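Local coordinates for protein (S)-2-haloacid dehalogenase IVA (Burkholderia cepacia, PDB 2NO4) that hydrolyses short (S)-2-haloalkanoic acids to the corresponding (R)-2-hydroxyalkanoic acids, releasing the halide with inversion of configuration, at residues B[109-122]-B[223-235]. Numbering follows the deposited sequence. Where two conformers were deposited one is given.
Sequences DAAETLEKLKSAGY and NSLSELWPLLAKN. With SO4 (sulfate ion), chain L; SO4 (sulfate ion), chain M.
Helix 110-119 and the short helix 228-232 run nearly parallel, their axes 13° apart and 10.2 Å at closest approach, with L117 and L232 meeting on the buried side and K116 and W229 on the more exposed side. Both lie on one face of the parallel Rossmann-like sheet of the HAD fold, where L117, L228 and L232 reach strand 16-19, which leads to the nucleophile D20. The indole of W229 swings toward the other helix because its CG stands anti to the backbone N (chi1 -172°). K116 lies across one face, its CD 3.4 Å from the centroid of the five-membered ring in a CH-pi contact, and A233 CB backs the opposite face. A flat ring thus suits an aliphatic chain whose ammonium, off-centre for cation-pi contact, continues outward to a salt bridge with E112, whose hydrogen bond is weak, and to a sulfate. At the ring edge, A120 CB sits 4.0 Å from W229 CZ3, a place for a small side chain. Deeper in, L117 CD2 packs on L232 CB. At the N-terminal end a second sulfate, like the first probably from the crystallisation liquor, joins the segments: D109 N, S224 OG and L225 N all donate to it, the last nearly straight at 173°. S224 OG also accepts from S226 N, an ST turn. At the other end G121, with positive phi, closes the helix in a Schellman motif; a CB here would jam against the preceding carbonyl O, and glycine has none. Y122 follows. Its hydroxyl donates to the carbonyl of L232, in the carbonyl plane and on a lone pair, with Y122 OH 2.6 Å from L232 O.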
loop_
_atom_site.group_PDB
_atom_site.type_symbol
_atom_site.label_atom_id
_atom_site.label_comp_id
_atom_site.label_asym_id
_atom_site.label_seq_id
_atom_site.Cartn_x
_atom_site.Cartn_y
_atom_site.Cartn_z
ATOM N N ASP B 109 6.850 -25.204 9.983
ATOM C CA ASP B 109 5.756 -26.165 9.921
ATOM C C ASP B 109 5.113 -26.270 8.513
ATOM O O ASP B 109 4.154 -27.024 8.334
ATOM C CB ASP B 109 4.676 -25.807 10.964
ATOM C CG ASP B 109 5.160 -25.980 12.413
ATOM O OD1 ASP B 109 6.336 -26.396 12.629
ATOM O OD2 ASP B 109 4.368 -25.703 13.347
ATOM N N ALA B 110 5.600 -25.482 7.544
ATOM C CA ALA B 110 4.955 -25.409 6.231
ATOM C C ALA B 110 4.917 -26.779 5.478
ATOM O O ALA B 110 3.846 -27.221 5.044
ATOM C CB ALA B 110 5.616 -24.298 5.357
ATOM N N ALA B 111 6.077 -27.422 5.291
ATOM C CA ALA B 111 6.146 -28.646 4.458
ATOM C C ALA B 111 5.303 -29.776 5.070
ATOM O O ALA B 111 4.500 -30.427 4.386
ATOM C CB ALA B 111 7.611 -29.096 4.242
ATOM N N GLU B 112 5.459 -29.962 6.374
ATOM C CA GLU B 112 4.743 -30.997 7.068
ATOM C C GLU B 112 3.240 -30.769 7.047
ATOM O O GLU B 112 2.488 -31.708 6.833
ATOM C CB GLU B 112 5.242 -31.134 8.500
ATOM C CG GLU B 112 4.625 -32.323 9.172
ATOM C CD GLU B 112 5.107 -32.545 10.589
ATOM O OE1 GLU B 112 6.166 -32.013 11.010
ATOM O OE2 GLU B 112 4.403 -33.294 11.279
ATOM N N THR B 113 2.787 -29.538 7.301
ATOM C CA THR B 113 1.337 -29.312 7.262
ATOM C C THR B 113 0.704 -29.451 5.871
ATOM O O THR B 113 -0.339 -30.077 5.734
ATOM C CB THR B 113 0.769 -28.142 8.189
ATOM O OG1 THR B 113 -0.187 -27.319 7.493
ATOM C CG2 THR B 113 1.796 -27.385 8.900
ATOM N N LEU B 114 1.366 -28.953 4.836
ATOM C CA LEU B 114 0.875 -29.193 3.485
ATOM C C LEU B 114 0.814 -30.713 3.136
ATOM O O LEU B 114 -0.190 -31.158 2.559
ATOM C CB LEU B 114 1.627 -28.312 2.467
ATOM C CG LEU B 114 0.879 -26.953 2.291
ATOM C CD1 LEU B 114 0.695 -26.217 3.610
ATOM C CD2 LEU B 114 1.595 -26.086 1.318
ATOM N N GLU B 115 1.820 -31.495 3.546
ATOM C CA GLU B 115 1.745 -32.953 3.388
ATOM C C GLU B 115 0.548 -33.579 4.113
ATOM O O GLU B 115 -0.168 -34.353 3.540
ATOM C CB GLU B 115 3.054 -33.658 3.766
ATOM C CG GLU B 115 3.021 -35.213 3.574
ATOM C CD GLU B 115 2.377 -35.664 2.239
ATOM O OE1 GLU B 115 2.947 -35.387 1.160
ATOM O OE2 GLU B 115 1.291 -36.305 2.270
ATOM N N LYS B 116 0.276 -33.180 5.347
ATOM C CA LYS B 116 -0.899 -33.717 6.088
ATOM C C LYS B 116 -2.195 -33.401 5.338
ATOM O O LYS B 116 -3.070 -34.264 5.168
ATOM C CB LYS B 116 -0.971 -33.158 7.520
ATOM C CG LYS B 116 0.176 -33.560 8.476
ATOM C CD LYS B 116 -0.121 -33.025 9.906
ATOM C CE LYS B 116 1.026 -33.169 10.906
ATOM N NZ LYS B 116 1.348 -34.607 11.028
ATOM N N LEU B 117 -2.310 -32.154 4.864
ATOM C CA LEU B 117 -3.489 -31.732 4.107
ATOM C C LEU B 117 -3.625 -32.491 2.797
ATOM O O LEU B 117 -4.726 -32.857 2.405
ATOM C CB LEU B 117 -3.449 -30.214 3.833
ATOM C CG LEU B 117 -3.638 -29.339 5.073
ATOM C CD1 LEU B 117 -3.517 -27.833 4.726
ATOM C CD2 LEU B 117 -4.972 -29.634 5.761
ATOM N N LYS B 118 -2.513 -32.709 2.109
ATOM C CA LYS B 118 -2.562 -33.463 0.855
ATOM C C LYS B 118 -2.972 -34.937 1.131
ATOM O O LYS B 118 -3.713 -35.532 0.338
ATOM C CB LYS B 118 -1.217 -33.374 0.163
ATOM C CG LYS B 118 -1.258 -33.280 -1.352
ATOM C CD LYS B 118 0.196 -33.153 -1.861
ATOM C CE LYS B 118 0.507 -34.142 -2.981
ATOM N NZ LYS B 118 0.397 -33.529 -4.337
ATOM N N SER B 119 -2.546 -35.473 2.284
ATOM C CA SER B 119 -2.902 -36.834 2.739
ATOM C C SER B 119 -4.383 -36.941 3.080
ATOM O O SER B 119 -4.977 -38.002 2.911
ATOM C CB SER B 119 -2.037 -37.284 3.952
ATOM O OG SER B 119 -2.610 -36.921 5.238
ATOM N N ALA B 120 -4.982 -35.861 3.571
ATOM C CA ALA B 120 -6.420 -35.850 3.843
ATOM C C ALA B 120 -7.276 -35.723 2.561
ATOM O O ALA B 120 -8.503 -35.638 2.638
ATOM C CB ALA B 120 -6.771 -34.765 4.866
ATOM N N GLY B 121 -6.633 -35.727 1.393
ATOM C CA GLY B 121 -7.345 -35.608 0.118
ATOM C C GLY B 121 -7.801 -34.220 -0.369
ATOM O O GLY B 121 -8.597 -34.131 -1.305
ATOM N N TYR B 122 -7.311 -33.137 0.243
ATOM C CA TYR B 122 -7.553 -31.786 -0.288
ATOM C C TYR B 122 -6.753 -31.500 -1.537
ATOM O O TYR B 122 -5.654 -32.002 -1.702
ATOM C CB TYR B 122 -7.154 -30.716 0.733
ATOM C CG TYR B 122 -8.029 -30.656 1.936
ATOM C CD1 TYR B 122 -7.621 -31.222 3.158
ATOM C CD2 TYR B 122 -9.279 -30.053 1.864
ATOM C CE1 TYR B 122 -8.433 -31.129 4.281
ATOM C CE2 TYR B 122 -10.110 -29.980 2.968
ATOM C CZ TYR B 122 -9.682 -30.512 4.170
ATOM O OH TYR B 122 -10.531 -30.417 5.247
ATOM N N ASN B 223 -2.199 -19.431 15.268
ATOM C CA ASN B 223 -0.885 -18.805 15.396
ATOM C C ASN B 223 0.230 -19.558 14.673
ATOM O O ASN B 223 1.367 -19.149 14.705
ATOM C CB ASN B 223 -0.534 -18.541 16.883
ATOM C CG ASN B 223 -0.309 -19.836 17.692
ATOM O OD1 ASN B 223 -0.139 -19.782 18.913
ATOM N ND2 ASN B 223 -0.322 -20.994 17.024
ATOM N N SER B 224 -0.124 -20.650 14.007
ATOM C CA SER B 224 0.845 -21.500 13.382
ATOM C C SER B 224 0.168 -22.275 12.288
ATOM O O SER B 224 -0.993 -22.681 12.428
ATOM C CB SER B 224 1.391 -22.508 14.436
ATOM O OG SER B 224 2.196 -23.472 13.810
ATOM N N LEU B 225 0.925 -22.569 11.231
ATOM C CA LEU B 225 0.411 -23.424 10.178
ATOM C C LEU B 225 0.041 -24.851 10.700
ATOM O O LEU B 225 -0.914 -25.470 10.223
ATOM C CB LEU B 225 1.466 -23.527 9.081
ATOM C CG LEU B 225 1.678 -22.360 8.108
ATOM C CD1 LEU B 225 3.070 -22.548 7.470
ATOM C CD2 LEU B 225 0.579 -22.247 7.030
ATOM N N SER B 226 0.802 -25.365 11.665
ATOM C CA SER B 226 0.481 -26.656 12.298
ATOM C C SER B 226 -0.949 -26.722 12.867
ATOM O O SER B 226 -1.553 -27.788 12.902
ATOM C CB SER B 226 1.511 -26.987 13.387
ATOM O OG SER B 226 1.365 -26.098 14.487
ATOM N N GLU B 227 -1.491 -25.585 13.294
ATOM C CA GLU B 227 -2.860 -25.531 13.831
ATOM C C GLU B 227 -3.948 -25.662 12.811
ATOM O O GLU B 227 -5.119 -25.804 13.169
ATOM C CB GLU B 227 -3.079 -24.261 14.644
ATOM C CG GLU B 227 -2.119 -24.126 15.803
ATOM C CD GLU B 227 -2.314 -25.185 16.889
ATOM O OE1 GLU B 227 -1.405 -25.302 17.739
ATOM O OE2 GLU B 227 -3.348 -25.899 16.911
ATOM N N LEU B 228 -3.574 -25.609 11.539
ATOM C CA LEU B 228 -4.512 -25.861 10.464
ATOM C C LEU B 228 -4.891 -27.323 10.460
ATOM O O LEU B 228 -5.947 -27.686 9.947
ATOM C CB LEU B 228 -3.884 -25.518 9.103
ATOM C CG LEU B 228 -3.597 -24.056 8.731
ATOM C CD1 LEU B 228 -2.860 -24.023 7.359
ATOM C CD2 LEU B 228 -4.926 -23.231 8.679
ATOM N N TRP B 229 -4.021 -28.181 11.018
ATOM C CA TRP B 229 -4.311 -29.626 11.005
ATOM C C TRP B 229 -5.585 -30.000 11.804
ATOM O O TRP B 229 -6.484 -30.612 11.244
ATOM C CB TRP B 229 -3.079 -30.458 11.400
ATOM C CG TRP B 229 -3.235 -31.983 11.234
ATOM C CD1 TRP B 229 -2.857 -32.938 12.146
ATOM C CD2 TRP B 229 -3.796 -32.693 10.112
ATOM N NE1 TRP B 229 -3.120 -34.190 11.650
ATOM C CE2 TRP B 229 -3.713 -34.077 10.416
ATOM C CE3 TRP B 229 -4.370 -32.295 8.873
ATOM C CZ2 TRP B 229 -4.172 -35.079 9.528
ATOM C CZ3 TRP B 229 -4.840 -33.290 7.992
ATOM C CH2 TRP B 229 -4.733 -34.676 8.336
ATOM N N PRO B 230 -5.663 -29.648 13.098
ATOM C CA PRO B 230 -6.939 -29.916 13.782
ATOM C C PRO B 230 -8.143 -29.214 13.153
ATOM O O PRO B 230 -9.288 -29.710 13.260
ATOM C CB PRO B 230 -6.702 -29.388 15.212
ATOM C CG PRO B 230 -5.443 -28.546 15.149
ATOM C CD PRO B 230 -4.639 -29.100 14.018
ATOM N N LEU B 231 -7.900 -28.057 12.526
ATOM C CA LEU B 231 -8.988 -27.309 11.854
ATOM C C LEU B 231 -9.528 -28.015 10.626
ATOM O O LEU B 231 -10.704 -27.922 10.314
ATOM C CB LEU B 231 -8.506 -25.902 11.491
ATOM C CG LEU B 231 -9.510 -24.896 10.963
ATOM C CD1 LEU B 231 -10.418 -24.490 12.098
ATOM C CD2 LEU B 231 -8.764 -23.692 10.392
ATOM N N LEU B 232 -8.677 -28.736 9.924
ATOM C CA LEU B 232 -9.059 -29.256 8.602
ATOM C C LEU B 232 -9.024 -30.774 8.456
ATOM O O LEU B 232 -9.441 -31.296 7.408
ATOM C CB LEU B 232 -8.196 -28.618 7.497
ATOM C CG LEU B 232 -8.400 -27.101 7.209
ATOM C CD1 LEU B 232 -7.194 -26.512 6.505
ATOM C CD2 LEU B 232 -9.679 -26.857 6.364
ATOM N N ALA B 233 -8.511 -31.494 9.457
ATOM C CA ALA B 233 -8.378 -32.959 9.318
ATOM C C ALA B 233 -9.760 -33.580 9.066
ATOM O O ALA B 233 -10.738 -33.159 9.659
ATOM C CB ALA B 233 -7.735 -33.552 10.547
ATOM N N LYS B 234 -9.819 -34.569 8.176
ATOM C CA LYS B 234 -11.077 -35.224 7.808
ATOM C C LYS B 234 -11.269 -36.580 8.515
ATOM O O LYS B 234 -10.301 -37.202 8.966
ATOM C CB LYS B 234 -11.186 -35.373 6.280
ATOM C CG LYS B 234 -11.297 -34.037 5.551
ATOM C CD LYS B 234 -12.056 -34.127 4.242
ATOM C CE LYS B 234 -12.659 -32.752 3.875
ATOM N NZ LYS B 234 -13.593 -32.715 2.696
ATOM N N ASN B 235 -12.524 -37.017 8.637
ATOM C CA ASN B 235 -12.819 -38.362 9.148
ATOM C C ASN B 235 -12.215 -39.454 8.256
ATOM O O ASN B 235 -12.241 -39.316 7.036
ATOM C CB ASN B 235 -14.327 -38.565 9.295
ATOM C CG ASN B 235 -14.973 -37.500 10.128
ATOM O OD1 ASN B 235 -14.333 -36.861 10.950
ATOM N ND2 ASN B 235 -16.264 -37.305 9.923
HETATM S S SO4 L . 4.738 -21.839 11.490
HETATM O O1 SO4 L . 5.451 -22.761 10.577
HETATM O O2 SO4 L . 5.533 -20.635 11.852
HETATM O O3 SO4 L . 3.507 -21.481 10.829
HETATM O O4 SO4 L . 4.511 -22.466 12.780
HETATM S S SO4 M . 4.060 -34.046 14.397
HETATM O O1 SO4 M . 3.981 -34.285 15.841
HETATM O O2 SO4 M . 2.868 -34.591 13.733
HETATM O O3 SO4 M . 4.350 -32.614 14.238
HETATM O O4 SO4 M . 5.179 -34.717 13.762
#